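Local coordinates for Plm1 (Streptomyces sp. HK803, PDB 4HXY), which probably reduces a beta-keto polyketide intermediate to the hydroxyl stage with NADPH, as the ketoreductase of the first module of phoslactomycin biosynthesis, at residues P25-L30 / D44-A49; D58-G63 / H80-V85; W184-T189 / Q210-R215; A268-V273 / E309-L314. All coordinates share one frame; numbering follows the deposited sequence.

Contact 1: P25-L30 / D44-A49; sequences PGNWLL and DPLTAA
L46 lies against N27, W28 and L29 and can be followed outward from its backbone. Its CB sits 3.6 Å from W28 O on one hand and 3.9 Å from L29 CD1 on the other. Its CG is held anti to its own carbonyl carbon (chi1 -53°) and comes to 3.5 Å from N27 OD1. The two methyls then spread around the amide of N27. CD1 is near both OD1 and ND2, and CD2 is near OD1. The leucine therefore packs on the amide without making a polar bond to it.

A water donates to both N27 OD1 and D44 O and so bridges them. A second water links L30 O to A48 N at the other end.

Between the waters, two backbone bonds clamp L46. Its N donates to W28 O at 2.7 Å, and its O accepts from L30 N at 2.9 Å. With them L46 forms a single beta bridge with L29. L30 also reaches back with CD2 to P45 CB, at 3.6 Å. L29 turns CD1 over the backbone of T47, 3.5 Å from T47 O.

W28 leads its indole away from 44-49. It meets the ring of F42, and its NE1 donates to P25 O. On the far edge of strand 28-32, L29 makes backbone hydrogen bonds to G59 and L61 of strand 59-63. L46 lies on the outer side of an edge strand of the parallel part of the amino-terminal sheet, in the Rossmann-like half expected of a modular polyketide synthase ketoreductase.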
loop_
_atom_site.group_PDB
_atom_site.type_symbol
_atom_site.label_atom_id
_atom_site.label_comp_id
_atom_site.label_asym_id
_atom_site.label_seq_id
_atom_site.Cartn_x
_atom_site.Cartn_y
_atom_site.Cartn_z
ATOM N N PRO A 25 -31.930 -3.287 8.729
ATOM C CA PRO A 25 -32.845 -4.414 8.730
ATOM C C PRO A 25 -32.254 -5.632 8.063
ATOM O O PRO A 25 -31.383 -5.502 7.192
ATOM C CB PRO A 25 -34.025 -3.902 7.904
ATOM C CG PRO A 25 -33.414 -2.963 6.941
ATOM C CD PRO A 25 -32.265 -2.306 7.683
ATOM N N GLY A 26 -32.750 -6.797 8.464
ATOM C CA GLY A 26 -32.473 -8.047 7.772
ATOM C C GLY A 26 -31.679 -9.025 8.617
ATOM O O GLY A 26 -31.461 -8.822 9.816
ATOM N N ASN A 27 -31.242 -10.090 7.961
ATOM C CA ASN A 27 -30.532 -11.184 8.580
ATOM C C ASN A 27 -29.057 -11.064 8.182
ATOM O O ASN A 27 -28.678 -11.502 7.102
ATOM C CB ASN A 27 -31.129 -12.488 8.057
ATOM C CG ASN A 27 -30.554 -13.726 8.710
ATOM O OD1 ASN A 27 -29.960 -13.681 9.796
ATOM N ND2 ASN A 27 -30.744 -14.865 8.044
ATOM N N TRP A 28 -28.243 -10.459 9.047
ATOM C CA TRP A 28 -26.846 -10.183 8.715
ATOM C C TRP A 28 -25.897 -11.145 9.387
ATOM O O TRP A 28 -26.147 -11.602 10.498
ATOM C CB TRP A 28 -26.463 -8.720 9.028
ATOM C CG TRP A 28 -26.965 -7.772 7.994
ATOM C CD1 TRP A 28 -28.274 -7.483 7.711
ATOM C CD2 TRP A 28 -26.177 -6.980 7.101
ATOM N NE1 TRP A 28 -28.347 -6.567 6.687
ATOM C CE2 TRP A 28 -27.071 -6.248 6.291
ATOM C CE3 TRP A 28 -24.794 -6.813 6.909
ATOM C CZ2 TRP A 28 -26.631 -5.358 5.317
ATOM C CZ3 TRP A 28 -24.369 -5.952 5.936
ATOM C CH2 TRP A 28 -25.283 -5.234 5.148
ATOM N N LEU A 29 -24.789 -11.412 8.708
ATOM C CA LEU A 29 -23.726 -12.255 9.219
ATOM C C LEU A 29 -22.568 -11.340 9.642
ATOM O O LEU A 29 -22.125 -10.518 8.875
ATOM C CB LEU A 29 -23.250 -13.212 8.134
ATOM C CG LEU A 29 -21.968 -13.988 8.417
ATOM C CD1 LEU A 29 -22.190 -14.976 9.541
ATOM C CD2 LEU A 29 -21.527 -14.683 7.170
ATOM N N LEU A 30 -22.113 -11.487 10.876
ATOM C CA LEU A 30 -21.059 -10.636 11.388
ATOM C C LEU A 30 -19.819 -11.487 11.556
ATOM O O LEU A 30 -19.865 -12.503 12.216
ATOM C CB LEU A 30 -21.487 -10.019 12.723
ATOM C CG LEU A 30 -22.297 -8.729 12.690
ATOM C CD1 LEU A 30 -23.166 -8.568 11.478
ATOM C CD2 LEU A 30 -23.039 -8.489 13.968
ATOM N N ASP A 44 -30.767 -9.848 15.919
ATOM C CA ASP A 44 -30.415 -11.252 15.882
ATOM C C ASP A 44 -29.413 -11.630 14.786
ATOM O O ASP A 44 -29.634 -12.578 14.030
ATOM C CB ASP A 44 -31.703 -12.073 15.756
ATOM C CG ASP A 44 -32.689 -11.754 16.873
ATOM O OD1 ASP A 44 -33.682 -11.042 16.626
ATOM O OD2 ASP A 44 -32.437 -12.200 18.008
ATOM N N PRO A 45 -28.285 -10.906 14.727
ATOM C CA PRO A 45 -27.291 -11.211 13.702
ATOM C C PRO A 45 -26.651 -12.573 13.878
ATOM O O PRO A 45 -26.566 -13.092 14.996
ATOM C CB PRO A 45 -26.244 -10.108 13.895
ATOM C CG PRO A 45 -26.326 -9.748 15.340
ATOM C CD PRO A 45 -27.811 -9.879 15.677
ATOM N N LEU A 46 -26.192 -13.139 12.765
ATOM C CA LEU A 46 -25.492 -14.419 12.746
ATOM C C LEU A 46 -23.996 -14.235 13.004
ATOM O O LEU A 46 -23.465 -13.152 12.826
ATOM C CB LEU A 46 -25.657 -15.093 11.389
ATOM C CG LEU A 46 -27.065 -15.281 10.826
ATOM C CD1 LEU A 46 -27.031 -15.878 9.427
ATOM C CD2 LEU A 46 -27.895 -16.165 11.778
ATOM N N THR A 47 -23.343 -15.305 13.431
ATOM C CA THR A 47 -21.876 -15.375 13.520
ATOM C C THR A 47 -21.400 -16.553 12.686
ATOM O O THR A 47 -22.213 -17.341 12.180
ATOM C CB THR A 47 -21.386 -15.592 14.978
ATOM O OG1 THR A 47 -21.802 -16.891 15.427
ATOM C CG2 THR A 47 -21.921 -14.535 15.911
ATOM N N ALA A 48 -20.085 -16.700 12.549
ATOM C CA ALA A 48 -19.528 -17.826 11.826
ATOM C C ALA A 48 -19.982 -19.150 12.475
ATOM O O ALA A 48 -20.214 -20.139 11.787
ATOM C CB ALA A 48 -18.005 -17.749 11.793
ATOM N N ALA A 49 -20.129 -19.140 13.787
ATOM C CA ALA A 49 -20.527 -20.355 14.520
ATOM C C ALA A 49 -22.011 -20.680 14.367
ATOM O O ALA A 49 -22.370 -21.848 14.220
ATOM C CB ALA A 49 -20.156 -20.231 15.986
HETATM O O HOH W 1 -31.144 -13.607 12.137
HETATM O O HOH W 2 -18.310 -14.623 13.307
#

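Contact 2: D58-G63 / H80-V85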
loop_
_atom_site.group_PDB
_atom_site.type_symbol
_atom_site.label_atom_id
_atom_site.label_comp_id
_atom_site.label_asym_id
_atom_site.label_seq_id
_atom_site.Cartn_x
_atom_site.Cartn_y
_atom_site.Cartn_z
ATOM N N ASP A 58 -28.641 -11.487 4.322
ATOM C CA ASP A 58 -28.956 -10.293 3.534
ATOM C C ASP A 58 -27.714 -9.427 3.329
ATOM O O ASP A 58 -27.649 -8.628 2.401
ATOM C CB ASP A 58 -30.067 -9.489 4.220
ATOM C CG ASP A 58 -31.390 -10.273 4.290
ATOM O OD1 ASP A 58 -31.731 -10.872 3.255
ATOM O OD2 ASP A 58 -32.048 -10.313 5.354
ATOM N N GLY A 59 -26.734 -9.595 4.220
ATOM C CA GLY A 59 -25.466 -8.886 4.123
ATOM C C GLY A 59 -24.426 -9.499 5.052
ATOM O O GLY A 59 -24.760 -10.289 5.925
ATOM N N VAL A 60 -23.159 -9.126 4.852
ATOM C CA VAL A 60 -22.053 -9.575 5.696
ATOM C C VAL A 60 -21.288 -8.348 6.168
ATOM O O VAL A 60 -20.963 -7.472 5.363
ATOM C CB VAL A 60 -21.104 -10.545 4.952
ATOM C CG1 VAL A 60 -19.979 -11.016 5.867
ATOM C CG2 VAL A 60 -21.907 -11.767 4.396
ATOM N N LEU A 61 -21.063 -8.236 7.477
ATOM C CA LEU A 61 -20.268 -7.152 8.001
ATOM C C LEU A 61 -19.037 -7.748 8.660
ATOM O O LEU A 61 -19.149 -8.604 9.532
ATOM C CB LEU A 61 -21.051 -6.281 8.988
ATOM C CG LEU A 61 -20.248 -5.096 9.538
ATOM C CD1 LEU A 61 -19.880 -4.115 8.405
ATOM C CD2 LEU A 61 -21.007 -4.383 10.665
ATOM N N VAL A 62 -17.870 -7.340 8.162
ATOM C CA VAL A 62 -16.595 -7.838 8.628
ATOM C C VAL A 62 -15.847 -6.746 9.352
ATOM O O VAL A 62 -15.591 -5.685 8.802
ATOM C CB VAL A 62 -15.698 -8.283 7.459
ATOM C CG1 VAL A 62 -14.391 -8.862 7.987
ATOM C CG2 VAL A 62 -16.417 -9.292 6.546
ATOM N N GLY A 63 -15.450 -7.022 10.585
ATOM C CA GLY A 63 -14.642 -6.101 11.347
ATOM C C GLY A 63 -13.207 -6.578 11.318
ATOM O O GLY A 63 -12.921 -7.659 11.849
ATOM N N HIS A 80 -20.620 -19.833 -0.663
ATOM C CA HIS A 80 -21.945 -19.735 -0.081
ATOM C C HIS A 80 -22.599 -18.454 -0.530
ATOM O O HIS A 80 -21.950 -17.428 -0.568
ATOM C CB HIS A 80 -21.879 -19.765 1.438
ATOM C CG HIS A 80 -21.190 -20.969 1.984
ATOM N ND1 HIS A 80 -21.676 -22.244 1.811
ATOM C CD2 HIS A 80 -20.056 -21.092 2.707
ATOM C CE1 HIS A 80 -20.865 -23.103 2.397
ATOM N NE2 HIS A 80 -19.877 -22.429 2.951
ATOM N N PRO A 81 -23.878 -18.498 -0.886
ATOM C CA PRO A 81 -24.548 -17.265 -1.250
ATOM C C PRO A 81 -24.724 -16.334 -0.055
ATOM O O PRO A 81 -25.143 -16.766 1.015
ATOM C CB PRO A 81 -25.919 -17.738 -1.778
ATOM C CG PRO A 81 -25.742 -19.124 -2.116
ATOM C CD PRO A 81 -24.701 -19.680 -1.198
ATOM N N THR A 82 -24.359 -15.066 -0.241
ATOM C CA THR A 82 -24.659 -14.034 0.729
ATOM C C THR A 82 -24.937 -12.741 -0.006
ATOM O O THR A 82 -24.589 -12.579 -1.169
ATOM C CB THR A 82 -23.473 -13.748 1.689
ATOM O OG1 THR A 82 -22.434 -13.086 0.967
ATOM C CG2 THR A 82 -22.928 -15.040 2.316
ATOM N N GLY A 83 -25.529 -11.799 0.702
ATOM C CA GLY A 83 -25.607 -10.448 0.205
ATOM C C GLY A 83 -24.245 -9.776 0.218
ATOM O O GLY A 83 -23.216 -10.432 0.453
ATOM N N PRO A 84 -24.230 -8.454 -0.009
ATOM C CA PRO A 84 -22.977 -7.701 -0.086
ATOM C C PRO A 84 -22.099 -7.833 1.166
ATOM O O PRO A 84 -22.608 -7.818 2.285
ATOM C CB PRO A 84 -23.448 -6.250 -0.234
ATOM C CG PRO A 84 -24.873 -6.319 -0.680
ATOM C CD PRO A 84 -25.417 -7.586 -0.124
ATOM N N VAL A 85 -20.796 -7.946 0.941
ATOM C CA VAL A 85 -19.806 -8.065 1.992
ATOM C C VAL A 85 -19.166 -6.710 2.227
ATOM O O VAL A 85 -18.488 -6.161 1.348
ATOM C CB VAL A 85 -18.715 -9.059 1.605
ATOM C CG1 VAL A 85 -17.655 -9.148 2.686
ATOM C CG2 VAL A 85 -19.345 -10.442 1.338
#
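V60 and V85 touch where two parallel strands come together. V60 CB lies 4.0 Å from V85 CG2. The other methyl of V85, CG1, is held anti to its backbone N (chi1 178°), which carries it toward V62, 4.1 Å from V62 CG2. CG2 of V60 rests on T82, 3.7 Å from T82 CB and about as far from the hydroxyl. That hydroxyl is held twice. T82 OG1 donates to G83 O at 2.8 Å, on a lone pair in the carbonyl plane, and also bonds to NH2 of R124. The valines are buried, and L29 and L31 of strand 28-32 also touch V60.

One backbone bond crosses here, from V60 N to P84 O at 2.9 Å, and it is fairly straight (162° at the hydrogen). V60 pairs onward with W86. This is the start of parallel pairing between strands 59-63 and 85-90, with helix 67-77 in the connection, a beta-alpha-beta unit of the Rossmann-like amino-terminal half.

Toward D58 the contact becomes looser and more exposed. D58 and P84 are both on the solvent side. G83 CA points a hydrogen almost straight at D58 O, 3.5 Å away, and P84 CD lies equally close to that oxygen. D58 points away from 80-85, and its OD2 accepts from N27 N.

Contact 3: W184-T189 / Q210-R215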
loop_
_atom_site.group_PDB
_atom_site.type_symbol
_atom_site.label_atom_id
_atom_site.label_comp_id
_atom_site.label_asym_id
_atom_site.label_seq_id
_atom_site.Cartn_x
_atom_site.Cartn_y
_atom_site.Cartn_z
ATOM N N TRP A 184 18.734 15.549 -5.239
ATOM C CA TRP A 184 18.858 14.665 -4.086
ATOM C C TRP A 184 20.332 14.323 -3.865
ATOM O O TRP A 184 20.969 13.778 -4.758
ATOM C CB TRP A 184 18.038 13.381 -4.304
ATOM C CG TRP A 184 17.993 12.494 -3.101
ATOM C CD1 TRP A 184 17.861 12.873 -1.791
ATOM C CD2 TRP A 184 18.089 11.074 -3.101
ATOM N NE1 TRP A 184 17.856 11.751 -0.975
ATOM C CE2 TRP A 184 17.984 10.644 -1.765
ATOM C CE3 TRP A 184 18.238 10.121 -4.111
ATOM C CZ2 TRP A 184 18.044 9.293 -1.412
ATOM C CZ3 TRP A 184 18.306 8.772 -3.748
ATOM C CH2 TRP A 184 18.208 8.389 -2.421
ATOM N N THR A 185 20.849 14.647 -2.682
ATOM C CA THR A 185 22.279 14.462 -2.368
ATOM C C THR A 185 22.419 13.755 -1.028
ATOM O O THR A 185 22.864 14.339 -0.041
ATOM C CB THR A 185 23.036 15.801 -2.364
ATOM O OG1 THR A 185 22.434 16.698 -1.425
ATOM C CG2 THR A 185 23.065 16.433 -3.752
ATOM N N PRO A 186 22.039 12.465 -0.984
ATOM C CA PRO A 186 22.128 11.730 0.267
ATOM C C PRO A 186 23.561 11.595 0.759
ATOM O O PRO A 186 24.478 11.391 -0.046
ATOM C CB PRO A 186 21.592 10.345 -0.105
ATOM C CG PRO A 186 21.788 10.229 -1.546
ATOM C CD PRO A 186 21.612 11.599 -2.097
ATOM N N LYS A 187 23.725 11.691 2.064
ATOM C CA LYS A 187 25.052 11.743 2.703
ATOM C C LYS A 187 25.284 10.558 3.619
ATOM O O LYS A 187 24.333 9.877 4.057
ATOM C CB LYS A 187 25.169 13.050 3.501
ATOM C CG LYS A 187 25.132 14.277 2.585
ATOM C CD LYS A 187 24.910 15.554 3.335
ATOM C CE LYS A 187 24.584 16.672 2.372
ATOM N NZ LYS A 187 23.261 16.521 1.695
ATOM N N GLY A 188 26.556 10.305 3.928
ATOM C CA GLY A 188 26.893 9.257 4.875
ATOM C C GLY A 188 26.642 7.887 4.290
ATOM O O GLY A 188 26.965 7.643 3.123
ATOM N N THR A 189 26.054 7.011 5.111
ATOM C CA THR A 189 25.746 5.639 4.708
ATOM C C THR A 189 24.310 5.536 4.190
ATOM O O THR A 189 23.357 5.898 4.902
ATOM C CB THR A 189 25.953 4.690 5.878
ATOM O OG1 THR A 189 27.346 4.740 6.250
ATOM C CG2 THR A 189 25.583 3.270 5.524
ATOM N N GLN A 210 25.846 10.701 -8.039
ATOM C CA GLN A 210 25.727 12.003 -7.412
ATOM C C GLN A 210 26.994 12.409 -6.675
ATOM O O GLN A 210 27.320 13.590 -6.549
ATOM C CB GLN A 210 24.550 12.001 -6.434
ATOM C CG GLN A 210 24.198 13.356 -5.924
ATOM C CD GLN A 210 24.069 14.375 -7.044
ATOM O OE1 GLN A 210 23.364 14.132 -8.035
ATOM N NE2 GLN A 210 24.738 15.520 -6.896
ATOM N N GLY A 211 27.692 11.425 -6.144
ATOM C CA GLY A 211 28.966 11.693 -5.484
ATOM C C GLY A 211 28.802 12.389 -4.150
ATOM O O GLY A 211 29.702 13.119 -3.712
ATOM N N SER A 212 27.651 12.179 -3.507
ATOM C CA SER A 212 27.343 12.808 -2.224
ATOM C C SER A 212 27.534 11.916 -1.002
ATOM O O SER A 212 27.701 12.415 0.106
ATOM C CB SER A 212 25.888 13.310 -2.247
ATOM O OG SER A 212 24.992 12.251 -2.558
ATOM N N ALA A 213 27.425 10.608 -1.182
ATOM C CA ALA A 213 27.470 9.667 -0.069
ATOM C C ALA A 213 28.879 9.183 0.239
ATOM O O ALA A 213 29.753 9.189 -0.634
ATOM C CB ALA A 213 26.555 8.456 -0.338
ATOM N N ASP A 214 29.075 8.732 1.479
ATOM C CA ASP A 214 30.322 8.045 1.869
ATOM C C ASP A 214 30.290 6.547 1.558
ATOM O O ASP A 214 31.300 5.985 1.138
ATOM C CB ASP A 214 30.583 8.220 3.367
ATOM C CG ASP A 214 31.017 9.633 3.745
ATOM O OD1 ASP A 214 31.557 10.367 2.870
ATOM O OD2 ASP A 214 30.801 10.015 4.935
ATOM N N ARG A 215 29.144 5.904 1.778
ATOM C CA ARG A 215 29.006 4.444 1.692
ATOM C C ARG A 215 27.645 4.070 1.141
ATOM O O ARG A 215 26.644 4.627 1.569
ATOM C CB ARG A 215 29.103 3.797 3.059
ATOM C CG ARG A 215 30.387 3.988 3.753
ATOM C CD ARG A 215 30.522 2.927 4.805
ATOM N NE ARG A 215 31.637 3.246 5.690
ATOM C CZ ARG A 215 32.029 2.472 6.688
ATOM N NH1 ARG A 215 31.398 1.320 6.926
ATOM N NH2 ARG A 215 33.051 2.855 7.438
HETATM O O HOH W 3 21.103 12.679 -7.498
HETATM O O HOH W 4 28.575 11.788 2.739
#
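S212 points toward 184-189 and meets P186 with its hydroxyl. With OG set between its own backbone N and carbonyl carbon (chi1 56°), the hydroxyl donates to P186 O at 2.7 Å. The donor is tilted 26° from the carbonyl plane. The same hydroxyl lies beside the proline ring, 3.5 Å from P186 CD. That CD also stands over the centre of the W184 indole, 3.6 Å above its plane. The indole also lies against M395 and I399 of helix 388-400.

Q210 and T185 meet at a slant. T185 CG2 faces the amide end of the glutamine, 3.7 Å from Q210 NE2. With CG anti to its backbone N (chi1 -170°), Q210 sets CG 3.5 Å from W184 O. The bend at chi2 then turns the amide, and a water donates to both W184 O and Q210 OE1. K187 points away from 210-215 and folds back, so that its NZ donates to T185 O.

Strands 189-193 and 215-220 begin here, side by side and parallel, joined through helix 198-210. This is the first beta-alpha-beta unit of the NADPH-binding Rossmann fold. G188 O receives two amides from the same face of its plane, D214 N at 2.9 Å and R215 N at 3.1 Å.

T189 and R215 bridge next to it. The arginine runs extended past the threonine, with R215 CB 3.8 Å from T189 OG1. Its guanidinium leads away to a salt bridge with E266, while T189 OG1 bonds to A268 O.

Contact 4: A268-V273 / E309-L314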
loop_
_atom_site.group_PDB
_atom_site.type_symbol
_atom_site.label_atom_id
_atom_site.label_comp_id
_atom_site.label_asym_id
_atom_site.label_seq_id
_atom_site.Cartn_x
_atom_site.Cartn_y
_atom_site.Cartn_z
ATOM N N ALA A 268 29.926 5.632 10.968
ATOM C CA ALA A 268 29.288 5.716 9.643
ATOM C C ALA A 268 27.845 5.232 9.738
ATOM O O ALA A 268 27.446 4.320 9.021
ATOM C CB ALA A 268 30.061 4.898 8.602
ATOM N N PRO A 269 27.061 5.842 10.631
ATOM C CA PRO A 269 25.680 5.381 10.845
ATOM C C PRO A 269 24.817 5.531 9.586
ATOM O O PRO A 269 25.044 6.439 8.792
ATOM C CB PRO A 269 25.180 6.298 11.964
ATOM C CG PRO A 269 26.003 7.529 11.832
ATOM C CD PRO A 269 27.348 7.062 11.412
ATOM N N VAL A 270 23.864 4.615 9.401
ATOM C CA VAL A 270 22.871 4.721 8.332
ATOM C C VAL A 270 22.180 6.059 8.478
ATOM O O VAL A 270 21.687 6.378 9.563
ATOM C CB VAL A 270 21.817 3.569 8.383
ATOM C CG1 VAL A 270 20.694 3.802 7.338
ATOM C CG2 VAL A 270 22.495 2.223 8.183
ATOM N N ARG A 271 22.187 6.841 7.392
ATOM C CA ARG A 271 21.508 8.143 7.323
ATOM C C ARG A 271 20.325 8.168 6.357
ATOM O O ARG A 271 19.431 8.978 6.522
ATOM C CB ARG A 271 22.500 9.255 6.933
ATOM C CG ARG A 271 23.710 9.387 7.875
ATOM C CD ARG A 271 23.277 9.614 9.308
ATOM N NE ARG A 271 22.467 10.832 9.427
ATOM C CZ ARG A 271 21.414 10.981 10.230
ATOM N NH1 ARG A 271 20.990 9.985 11.007
ATOM N NH2 ARG A 271 20.769 12.138 10.243
ATOM N N THR A 272 20.323 7.283 5.359
ATOM C CA THR A 272 19.227 7.189 4.386
ATOM C C THR A 272 18.884 5.725 4.195
ATOM O O THR A 272 19.775 4.866 4.118
ATOM C CB THR A 272 19.590 7.831 3.027
ATOM O OG1 THR A 272 19.657 9.254 3.165
ATOM C CG2 THR A 272 18.562 7.478 1.923
ATOM N N VAL A 273 17.587 5.449 4.142
ATOM C CA VAL A 273 17.093 4.138 3.764
ATOM C C VAL A 273 16.230 4.263 2.521
ATOM O O VAL A 273 15.341 5.108 2.462
ATOM C CB VAL A 273 16.235 3.539 4.866
ATOM C CG1 VAL A 273 15.534 2.285 4.342
ATOM C CG2 VAL A 273 17.092 3.226 6.091
ATOM N N GLU A 309 11.685 1.079 13.246
ATOM C CA GLU A 309 11.989 0.929 14.664
ATOM C C GLU A 309 13.479 1.125 14.990
ATOM O O GLU A 309 13.835 1.819 15.974
ATOM C CB GLU A 309 11.498 -0.418 15.153
ATOM C CG GLU A 309 11.751 -0.654 16.637
ATOM C CD GLU A 309 11.575 -2.095 17.023
ATOM O OE1 GLU A 309 10.841 -2.818 16.312
ATOM O OE2 GLU A 309 12.209 -2.517 18.027
ATOM N N LEU A 310 14.341 0.533 14.180
ATOM C CA LEU A 310 15.778 0.512 14.468
ATOM C C LEU A 310 16.481 1.804 14.042
ATOM O O LEU A 310 17.629 2.057 14.461
ATOM C CB LEU A 310 16.459 -0.684 13.784
ATOM C CG LEU A 310 16.009 -2.098 14.186
ATOM C CD1 LEU A 310 16.760 -3.178 13.376
ATOM C CD2 LEU A 310 16.146 -2.322 15.679
ATOM N N LEU A 311 15.828 2.607 13.212
ATOM C CA LEU A 311 16.446 3.810 12.646
ATOM C C LEU A 311 15.561 5.039 12.847
ATOM O O LEU A 311 14.983 5.555 11.897
ATOM C CB LEU A 311 16.703 3.590 11.162
ATOM C CG LEU A 311 17.776 2.553 10.863
ATOM C CD1 LEU A 311 17.809 2.207 9.401
ATOM C CD2 LEU A 311 19.148 3.089 11.335
ATOM N N PRO A 312 15.423 5.508 14.093
ATOM C CA PRO A 312 14.589 6.688 14.389
ATOM C C PRO A 312 15.113 8.020 13.870
ATOM O O PRO A 312 14.325 8.964 13.764
ATOM C CB PRO A 312 14.583 6.732 15.922
ATOM C CG PRO A 312 15.846 6.046 16.327
ATOM C CD PRO A 312 16.026 4.940 15.314
ATOM N N ASP A 313 16.412 8.092 13.566
ATOM C CA ASP A 313 17.075 9.331 13.176
ATOM C C ASP A 313 17.671 9.147 11.778
ATOM O O ASP A 313 18.764 8.599 11.631
ATOM C CB ASP A 313 18.190 9.676 14.182
ATOM C CG ASP A 313 17.699 9.703 15.626
ATOM O OD1 ASP A 313 16.592 10.236 15.858
ATOM O OD2 ASP A 313 18.406 9.175 16.528
ATOM N N LEU A 314 16.927 9.531 10.753
ATOM C CA LEU A 314 17.407 9.443 9.367
ATOM C C LEU A 314 17.145 10.748 8.649
ATOM O O LEU A 314 16.168 11.447 8.956
ATOM C CB LEU A 314 16.680 8.343 8.597
ATOM C CG LEU A 314 16.850 6.916 9.100
ATOM C CD1 LEU A 314 15.837 5.975 8.419
ATOM C CD2 LEU A 314 18.291 6.473 8.866
HETATM O O HOH W 5 21.135 6.307 12.193
#
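L311 and L314 both hold CG anti to the carbonyl carbon (chi1 -68° and -62°), and this brings their methyls against V270 and V273. The valines belong to strand 270-275 of the ketoreductase Rossmann fold. The leucines follow helix 290-310, on the way to the neighbouring parallel strand 316-322.

L311 CD1 rests against both valines, 3.5 Å from V273 CG2 and 3.9 Å from V270 CG1. The side chains of V270 and L311 cross at about a right angle. L314 instead lies alongside V270 and points the same way. Its CD2 reaches V270 CG1, while CD1 turns to V273 CG2 at 3.8 Å. I260 of helix 253-265 also touches L311.

The polar part lies at the exposed side. R271 has two conformers. In the one given, it starts away from 309-314, then bends at chi2 and chi3 and curls back. Its strongest partner is D315, in a salt bridge through NH2. R271 NH1 lies 2.7 Å from D313 O, in a weak and doubtful bond. A water donates to V270 O and, weakly, to D313 O. Beside this, L314 CB packs 3.5 Å from R271 O.

The four contacts form two pairs on opposite sides of the chain's centre. Contacts 1 and 2 share the amino-terminal sheet, where L29 and L61 form a backbone hydrogen bond between neighbouring strands 28-32 and 59-63. Contacts 3 and 4 touch in the NADPH-binding half through a backbone hydrogen bond between T189 and R271. Contacts 2 and 3 are alike, since each opens a parallel strand pair joined through a helix. Contact 1 differs in being a loop laid on the edge of a strand, with only a single bridge. Contact 4 relies chiefly on apolar side chains. All four are partly buried. Valines and leucines form the inner side of contacts 2 and 4, while W184 and P186 do so in contact 3.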